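Local atomic coordinates of mannose-specific lectin 3 chain 1 (Crocus vernus, PDB entry 3MEZ), a protein that serves as one chain of a heterotetrameric bulb-type lectin that probably binds mannose and weakly agglutinates trypsin-treated rabbit erythrocytes. Residues L5-V10 and L54-R59; V50-R55 and I64-S69. One frame throughout, in Å; residues are numbered along the deposited sequence.

Interactions 1 and 2 follow one another along strand 53-56 and share Leu54 and Arg55; their centres lie about 13 Å apart. Interaction 1 ties the segment that turns from strand 4-6 towards strand 10-11 to this strand, whereas interaction 2 pairs its beginning with strand 62-65 in a hairpin. They meet where Val10 CG1 packs 3.9 Å from Thr53 CB. In monocot lectins such a hairpin commonly carries the mannose signature QxDxNxVxY; here the equivalent positions are probably Asn57, Arg59, Gln61, Glu63 and His65, none of which matches it. Both contacts therefore probably frame a degenerate version of that site.

Interaction 1 of 2, residues L5-V10 and L54-R59; sequences LLTGDV and LRLNNR
Thr7 meets the end of strand 53-56 with its hydroxyl, its methyl and its backbone. OG1 donates to Asn57 O over 2.9 Å, reaching it from above the carbonyl plane, and also takes part in a hydrogen bond with Tyr87 N. With chi1 at -70°, OG1 sits beside the backbone N while CG2 is anti to it, and this second branch extends alongside the Asn57 carbonyl towards CB of Asn58.

One residue earlier, Leu56 O receives Gly8 N at 3.2 Å in a nearly linear bond and also the CA-H of Thr7, with CA 3.3 Å from that oxygen. One amide bond, supplemented by a weak CA-H contact, thus engages this carbonyl. Leu56 CD1 lies 3.7 Å from both Thr7 OG1 and Leu5 O, its side chain crossing that of Thr7 at about a right angle. Leu5 completes the apolar layer: its CD1 lies 3.9 Å from Leu54 CD1 and also touches Leu56 CB, where the two side chains run past one another in opposite senses. Asp9 O and Leu56 N are buried nearby without a polar partner in the model.

Outside this shell, a type II turn from Leu6 to Asp9, closed by Asp9 N to Leu6 O at 2.9 Å, presents the Gly8 amide. Asn57, whose CB points away from the segment 5-10, forms an Asx turn, its OD1 accepting from Arg59 N at 2.9 Å; its ND2 is held by Gln61 and Glu63. Leu5 and Thr7 also pair through their backbones with Ala89 and Tyr87. The segment 5-10 therefore leaves one sheet and passes to the edge of another, a junction between the antiparallel sheets of the beta-prism II fold of bulb-type lectins.

Interaction 2 of 2, residues V50-R55 and I64-S69; sequences VDCTLR and IHSANS. Unlike the reference sequence in segment 50-55: Asp51 (reference Asn).
The carbonyl oxygen of His65 is met by three groups: Thr53 N and, close beside it, the weak CA-H of Cys52, with a loosely held water well apart from both. The Thr53 amide, 3.1 Å from His65 O, lies in the carbonyl plane; Cys52 CA comes to 3.3 Å from the same oxygen. The water donates to His65 O and is 3.2 Å from Thr53 OG1, which it links to the opposite strand. In return His65 N donates to Thr53 O at 2.9 Å, completing an antiparallel hydrogen-bonded pair.

On the same side of the sheet as Thr53, the imidazole of His65 meets Arg55. CE1 lies over one face of the guanidinium, towards its rim and 3.8 Å from Arg55 NH2, with the two planes 35° apart. The arginine chain is extended through CG and CD and then bends at chi3 (115°), which carries its end to the ring; Glu63 holds NH1 in a salt bridge. On the other side, Ile64 CG2 packs 4.1 Å from Cys52 CB and CG1 touches Leu54 CD2. The disulfide from Cys52 ties this apolar side to Cys30, in the connection between strands 22-26 and 32-35.

Beyond the regular strands, a chi1 of 180° swings Ser66 OG away from its own N and towards Val50 N, from which it accepts at 3.2 Å. Ala67 N donates to Val50 O at 2.9 Å, while Val50 CG1 packs against Ala67 CB and Asn68. Ser69 OG in turn bonds to Ser66 O, bracing the bend from within. Backbone pairing thus aligns the hairpin; at the end away from its connecting turn, one further backbone bond is joined by the Ser66 hydroxyl and the disulfide. The arginine cation would probably disfavour a second proton on His65, an effect the Glu63 carboxylate would partly offset.

Interaction 1 of 2, residues L5-V10 and L54-R59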
ATOM      1  N   LEU A   5     -20.510   1.118  10.633  1.00 19.64           N
ATOM      2  CA  LEU A   5     -21.827   0.851  11.225  1.00 19.21           C
ATOM      3  C   LEU A   5     -22.171  -0.615  11.020  1.00 19.20           C
ATOM      4  O   LEU A   5     -22.330  -1.034   9.926  1.00 18.89           O
ATOM      5  CB  LEU A   5     -22.910   1.709  10.593  1.00 21.04           C
ATOM      6  CG  LEU A   5     -24.191   2.210  11.285  1.00 25.04           C
ATOM      7  CD1 LEU A   5     -25.378   2.029  10.472  1.00 19.22           C
ATOM      8  CD2 LEU A   5     -24.380   1.716  12.670  1.00 23.05           C
ATOM      9  N   LEU A   6     -22.267  -1.357  12.107  1.00 17.45           N
ATOM     10  CA  LEU A   6     -22.629  -2.748  12.093  1.00 18.19           C
ATOM     11  C   LEU A   6     -24.135  -3.043  12.283  1.00 18.97           C
ATOM     12  O   LEU A   6     -24.857  -2.278  12.883  1.00 17.34           O
ATOM     13  CB  LEU A   6     -21.851  -3.498  13.144  1.00 18.74           C
ATOM     14  CG  LEU A   6     -20.340  -3.396  13.163  1.00 18.45           C
ATOM     15  CD1 LEU A   6     -19.784  -4.120  14.322  1.00 21.31           C
ATOM     16  CD2 LEU A   6     -19.831  -3.929  11.904  1.00 17.01           C
ATOM     17  N   THR A   7     -24.530  -4.225  11.830  1.00 17.54           N
ATOM     18  CA  THR A   7     -25.901  -4.631  11.947  1.00 19.96           C
ATOM     19  C   THR A   7     -26.316  -4.575  13.410  1.00 21.10           C
ATOM     20  O   THR A   7     -25.658  -5.037  14.258  1.00 20.81           O
ATOM     21  CB  THR A   7     -26.116  -6.084  11.408  1.00 19.49           C
ATOM     22  OG1 THR A   7     -25.975  -6.125  10.001  1.00 19.05           O
ATOM     23  CG2 THR A   7     -27.460  -6.671  11.833  1.00 20.47           C
ATOM     24  N   GLY A   8     -27.440  -3.965  13.643  1.00 21.63           N
ATOM     25  CA  GLY A   8     -28.004  -3.878  14.952  1.00 23.61           C
ATOM     26  C   GLY A   8     -27.548  -2.662  15.712  1.00 26.05           C
ATOM     27  O   GLY A   8     -28.109  -2.347  16.714  1.00 26.03           O
ATOM     28  N   ASP A   9     -26.530  -1.973  15.233  1.00 24.85           N
ATOM     29  CA  ASP A   9     -26.190  -0.654  15.740  1.00 26.25           C
ATOM     30  C   ASP A   9     -27.052   0.503  15.175  1.00 26.38           C
ATOM     31  O   ASP A   9     -27.710   0.350  14.204  1.00 25.28           O
ATOM     32  CB  ASP A   9     -24.695  -0.386  15.644  1.00 27.99           C
ATOM     33  CG  ASP A   9     -23.901  -1.344  16.501  1.00 33.05           C
ATOM     34  OD1 ASP A   9     -22.701  -1.400  16.451  1.00 38.03           O
ATOM     35  OD2 ASP A   9     -24.500  -2.084  17.247  1.00 43.88           O
ATOM     36  N   VAL A  10     -27.009   1.659  15.793  1.00 25.25           N
ATOM     37  CA  VAL A  10     -27.806   2.764  15.326  1.00 26.15           C
ATOM     38  C   VAL A  10     -27.051   4.092  15.160  1.00 25.88           C
ATOM     39  O   VAL A  10     -26.202   4.375  15.911  1.00 26.90           O
ATOM     40  CB  VAL A  10     -29.020   2.953  16.285  1.00 27.05           C
ATOM     41  CG1 VAL A  10     -29.842   4.090  15.906  1.00 28.00           C
ATOM     42  CG2 VAL A  10     -29.866   1.706  16.306  1.00 28.93           C
ATOM     43  N   LEU A  54     -31.071   5.891  12.135  1.00 23.63           N
ATOM     44  CA  LEU A  54     -30.606   5.047  11.067  1.00 25.38           C
ATOM     45  C   LEU A  54     -30.060   3.739  11.593  1.00 24.07           C
ATOM     46  O   LEU A  54     -29.185   3.742  12.378  1.00 22.99           O
ATOM     47  CB  LEU A  54     -29.451   5.778  10.372  1.00 26.85           C
ATOM     48  CG  LEU A  54     -28.957   5.474   8.978  1.00 33.72           C
ATOM     49  CD1 LEU A  54     -27.663   4.824   9.027  1.00 39.14           C
ATOM     50  CD2 LEU A  54     -29.889   4.675   8.142  1.00 29.99           C
ATOM     51  N   ARG A  55     -30.556   2.642  11.070  1.00 22.32           N
ATOM     52  CA  ARG A  55     -30.160   1.305  11.440  1.00 23.40           C
ATOM     53  C   ARG A  55     -29.700   0.495  10.207  1.00 22.43           C
ATOM     54  O   ARG A  55     -30.164   0.732   9.166  1.00 20.96           O
ATOM     55  CB  ARG A  55     -31.362   0.628  12.085  1.00 23.12           C
ATOM     56  CG  ARG A  55     -31.196  -0.766  12.411  1.00 32.75           C
ATOM     57  CD  ARG A  55     -32.396  -1.330  13.166  1.00 39.98           C
ATOM     58  NE  ARG A  55     -33.078  -2.339  12.386  1.00 49.22           N
ATOM     59  CZ  ARG A  55     -34.307  -2.804  12.596  1.00 52.71           C
ATOM     60  NH1 ARG A  55     -34.786  -3.715  11.782  1.00 49.02           N
ATOM     61  NH2 ARG A  55     -35.058  -2.369  13.595  1.00 54.15           N
ATOM     62  N   LEU A  56     -28.772  -0.430  10.381  1.00 20.81           N
ATOM     63  CA  LEU A  56     -28.401  -1.385   9.366  1.00 22.01           C
ATOM     64  C   LEU A  56     -28.984  -2.700   9.802  1.00 21.89           C
ATOM     65  O   LEU A  56     -28.681  -3.190  10.848  1.00 22.96           O
ATOM     66  CB  LEU A  56     -26.898  -1.542   9.309  1.00 20.05           C
ATOM     67  CG  LEU A  56     -26.056  -1.879   8.098  1.00 27.11           C
ATOM     68  CD1 LEU A  56     -25.103  -2.975   8.352  1.00 21.79           C
ATOM     69  CD2 LEU A  56     -26.792  -2.048   6.871  1.00 19.56           C
ATOM     70  N   ASN A  57     -29.806  -3.276   8.964  1.00 23.45           N
ATOM     71  CA  ASN A  57     -30.433  -4.533   9.310  1.00 22.74           C
ATOM     72  C   ASN A  57     -29.612  -5.793   8.996  1.00 22.79           C
ATOM     73  O   ASN A  57     -28.489  -5.714   8.643  1.00 20.86           O
ATOM     74  CB  ASN A  57     -31.889  -4.623   8.841  1.00 20.95           C
ATOM     75  CG  ASN A  57     -32.036  -4.812   7.377  1.00 24.95           C
ATOM     76  OD1 ASN A  57     -31.144  -5.221   6.713  1.00 23.83           O
ATOM     77  ND2 ASN A  57     -33.207  -4.524   6.876  1.00 22.86           N
ATOM     78  N   ASN A  58     -30.237  -6.947   9.175  1.00 21.80           N
ATOM     79  CA  ASN A  58     -29.607  -8.232   9.024  1.00 21.70           C
ATOM     80  C   ASN A  58     -29.696  -8.766   7.586  1.00 22.23           C
ATOM     81  O   ASN A  58     -29.383  -9.881   7.308  1.00 22.35           O
ATOM     82  CB  ASN A  58     -30.109  -9.205  10.063  1.00 22.78           C
ATOM     83  CG  ASN A  58     -31.526  -9.574   9.859  1.00 26.06           C
ATOM     84  OD1 ASN A  58     -32.204  -8.983   9.091  1.00 25.01           O
ATOM     85  ND2 ASN A  58     -31.964 -10.589  10.544  1.00 29.20           N
ATOM     86  N   ARG A  59     -30.155  -7.924   6.693  1.00 21.83           N
ATOM     87  CA  ARG A  59     -30.064  -8.157   5.286  1.00 22.33           C
ATOM     88  C   ARG A  59     -29.151  -7.171   4.535  1.00 20.83           C
ATOM     89  O   ARG A  59     -29.104  -7.195   3.369  1.00 21.30           O
ATOM     90  CB  ARG A  59     -31.438  -8.198   4.650  1.00 23.46           C
ATOM     91  CG  ARG A  59     -32.458  -9.005   5.383  1.00 27.86           C
ATOM     92  CD  ARG A  59     -32.555 -10.446   4.915  1.00 31.68           C
ATOM     93  NE  ARG A  59     -32.569 -10.693   3.487  1.00 30.25           N
ATOM     94  CZ  ARG A  59     -33.634 -10.684   2.694  1.00 33.98           C
ATOM     95  NH1 ARG A  59     -34.841 -10.404   3.156  1.00 29.83           N
ATOM     96  NH2 ARG A  59     -33.482 -10.963   1.422  1.00 24.29           N
TER

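Interaction 2 of 2, residues V50-R55 and I64-S69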
ATOM      1  N   VAL A  50     -39.719  12.578  12.551  1.00 34.65           N
ATOM      2  CA  VAL A  50     -39.133  13.281  13.676  1.00 34.07           C
ATOM      3  C   VAL A  50     -38.237  12.432  14.608  1.00 32.89           C
ATOM      4  O   VAL A  50     -38.522  11.295  14.879  1.00 33.03           O
ATOM      5  CB  VAL A  50     -40.206  14.023  14.475  0.50 33.53           C
ATOM      6  CG1 VAL A  50     -41.129  13.078  15.116  0.50 34.35           C
ATOM      7  CG2 VAL A  50     -39.579  14.840  15.504  0.50 33.76           C
ATOM      8  N   ASP A  51     -37.147  13.025  15.063  1.00 31.78           N
ATOM      9  CA  ASP A  51     -36.192  12.332  15.894  1.00 31.59           C
ATOM     10  C   ASP A  51     -35.711  11.063  15.193  1.00 29.14           C
ATOM     11  O   ASP A  51     -35.584  10.061  15.776  1.00 28.73           O
ATOM     12  CB  ASP A  51     -36.751  12.032  17.267  1.00 30.48           C
ATOM     13  CG  ASP A  51     -36.830  13.278  18.148  1.00 36.96           C
ATOM     14  OD1 ASP A  51     -36.028  14.183  17.975  1.00 40.31           O
ATOM     15  OD2 ASP A  51     -37.709  13.359  18.989  1.00 42.66           O
ATOM     16  N   CYS A  52     -35.474  11.174  13.909  1.00 28.75           N
ATOM     17  CA  CYS A  52     -35.122  10.034  13.105  1.00 27.50           C
ATOM     18  C   CYS A  52     -33.745   9.424  13.401  1.00 27.16           C
ATOM     19  O   CYS A  52     -32.817  10.115  13.748  1.00 24.65           O
ATOM     20  CB  CYS A  52     -35.259  10.361  11.624  1.00 27.56           C
ATOM     21  SG  CYS A  52     -36.841  10.900  11.019  1.00 29.01           S
ATOM     22  N   THR A  53     -33.677   8.117  13.199  1.00 25.15           N
ATOM     23  CA  THR A  53     -32.508   7.321  13.396  1.00 25.64           C
ATOM     24  C   THR A  53     -32.302   6.316  12.270  1.00 24.92           C
ATOM     25  O   THR A  53     -33.203   5.947  11.593  1.00 24.16           O
ATOM     26  CB  THR A  53     -32.564   6.546  14.702  1.00 27.26           C
ATOM     27  OG1 THR A  53     -33.531   5.527  14.585  1.00 29.17           O
ATOM     28  CG2 THR A  53     -32.906   7.432  15.878  1.00 26.00           C
ATOM     29  N   LEU A  54     -31.071   5.891  12.135  1.00 23.63           N
ATOM     30  CA  LEU A  54     -30.606   5.047  11.067  1.00 25.38           C
ATOM     31  C   LEU A  54     -30.060   3.739  11.593  1.00 24.07           C
ATOM     32  O   LEU A  54     -29.185   3.742  12.378  1.00 22.99           O
ATOM     33  CB  LEU A  54     -29.451   5.778  10.372  1.00 26.85           C
ATOM     34  CG  LEU A  54     -28.957   5.474   8.978  1.00 33.72           C
ATOM     35  CD1 LEU A  54     -27.663   4.824   9.027  1.00 39.14           C
ATOM     36  CD2 LEU A  54     -29.889   4.675   8.142  1.00 29.99           C
ATOM     37  N   ARG A  55     -30.556   2.642  11.070  1.00 22.32           N
ATOM     38  CA  ARG A  55     -30.160   1.305  11.440  1.00 23.40           C
ATOM     39  C   ARG A  55     -29.700   0.495  10.207  1.00 22.43           C
ATOM     40  O   ARG A  55     -30.164   0.732   9.166  1.00 20.96           O
ATOM     41  CB  ARG A  55     -31.362   0.628  12.085  1.00 23.12           C
ATOM     42  CG  ARG A  55     -31.196  -0.766  12.411  1.00 32.75           C
ATOM     43  CD  ARG A  55     -32.396  -1.330  13.166  1.00 39.98           C
ATOM     44  NE  ARG A  55     -33.078  -2.339  12.386  1.00 49.22           N
ATOM     45  CZ  ARG A  55     -34.307  -2.804  12.596  1.00 52.71           C
ATOM     46  NH1 ARG A  55     -34.786  -3.715  11.782  1.00 49.02           N
ATOM     47  NH2 ARG A  55     -35.058  -2.369  13.595  1.00 54.15           N
ATOM     48  N   ILE A  64     -34.323   3.893   7.930  1.00 23.17           N
ATOM     49  CA  ILE A  64     -34.590   5.100   8.700  1.00 24.60           C
ATOM     50  C   ILE A  64     -35.894   4.928   9.446  1.00 26.50           C
ATOM     51  O   ILE A  64     -36.889   4.612   8.855  1.00 27.07           O
ATOM     52  CB  ILE A  64     -34.635   6.378   7.816  1.00 22.59           C
ATOM     53  CG1 ILE A  64     -33.305   6.622   7.114  1.00 23.48           C
ATOM     54  CG2 ILE A  64     -34.997   7.549   8.609  1.00 24.22           C
ATOM     55  CD1 ILE A  64     -33.325   7.743   6.170  1.00 21.01           C
ATOM     56  N   HIS A  65     -35.853   5.119  10.753  1.00 28.24           N
ATOM     57  CA  HIS A  65     -37.012   4.997  11.641  1.00 30.32           C
ATOM     58  C   HIS A  65     -37.347   6.301  12.311  1.00 32.07           C
ATOM     59  O   HIS A  65     -36.488   7.020  12.700  1.00 31.12           O
ATOM     60  CB  HIS A  65     -36.783   3.986  12.728  1.00 29.32           C
ATOM     61  CG  HIS A  65     -36.843   2.574  12.277  1.00 35.24           C
ATOM     62  ND1 HIS A  65     -35.728   1.866  11.910  1.00 37.93           N
ATOM     63  CD2 HIS A  65     -37.877   1.725  12.156  1.00 37.55           C
ATOM     64  CE1 HIS A  65     -36.074   0.645  11.580  1.00 37.20           C
ATOM     65  NE2 HIS A  65     -37.369   0.535  11.722  1.00 38.29           N
ATOM     66  N   SER A  66     -38.628   6.560  12.460  1.00 33.51           N
ATOM     67  CA  SER A  66     -39.128   7.802  12.980  1.00 36.58           C
ATOM     68  C   SER A  66     -39.713   7.625  14.351  1.00 38.42           C
ATOM     69  O   SER A  66     -40.019   6.554  14.751  1.00 39.33           O
ATOM     70  CB  SER A  66     -40.190   8.363  12.060  1.00 36.31           C
ATOM     71  OG  SER A  66     -40.671   9.567  12.552  1.00 38.87           O
ATOM     72  N   ALA A  67     -39.819   8.710  15.078  1.00 41.51           N
ATOM     73  CA  ALA A  67     -40.300   8.689  16.440  1.00 43.70           C
ATOM     74  C   ALA A  67     -41.742   8.243  16.526  1.00 44.74           C
ATOM     75  O   ALA A  67     -42.128   7.542  17.405  1.00 45.65           O
ATOM     76  CB  ALA A  67     -40.125  10.025  17.067  1.00 43.85           C
ATOM     77  N   ASN A  68     -42.545   8.660  15.584  1.00 46.03           N
ATOM     78  CA  ASN A  68     -43.811   8.032  15.421  1.00 46.65           C
ATOM     79  C   ASN A  68     -43.623   6.962  14.421  1.00 46.48           C
ATOM     80  O   ASN A  68     -43.791   7.250  13.289  0.50 46.28           O
ATOM     81  CB  ASN A  68     -44.720   9.017  14.761  0.50 46.70           C
ATOM     82  CG  ASN A  68     -44.336  10.414  15.057  0.50 46.53           C
ATOM     83  OD1 ASN A  68     -44.654  11.333  14.318  0.50 47.21           O
ATOM     84  ND2 ASN A  68     -43.645  10.595  16.153  0.50 46.97           N
ATOM     85  N   SER A  69     -43.254   5.749  14.782  1.00 47.18           N
ATOM     86  CA  SER A  69     -42.762   4.929  13.715  1.00 47.02           C
ATOM     87  C   SER A  69     -43.972   4.729  12.895  1.00 47.69           C
ATOM     88  O   SER A  69     -44.395   5.710  12.309  1.00 48.37           O
ATOM     89  CB  SER A  69     -42.077   3.685  14.193  1.00 46.88           C
ATOM     90  OG  SER A  69     -40.745   4.005  14.495  1.00 46.41           O
TER
HETATM   91  O   HOH W   1     -36.282   6.594  15.941  1.00 50.23           O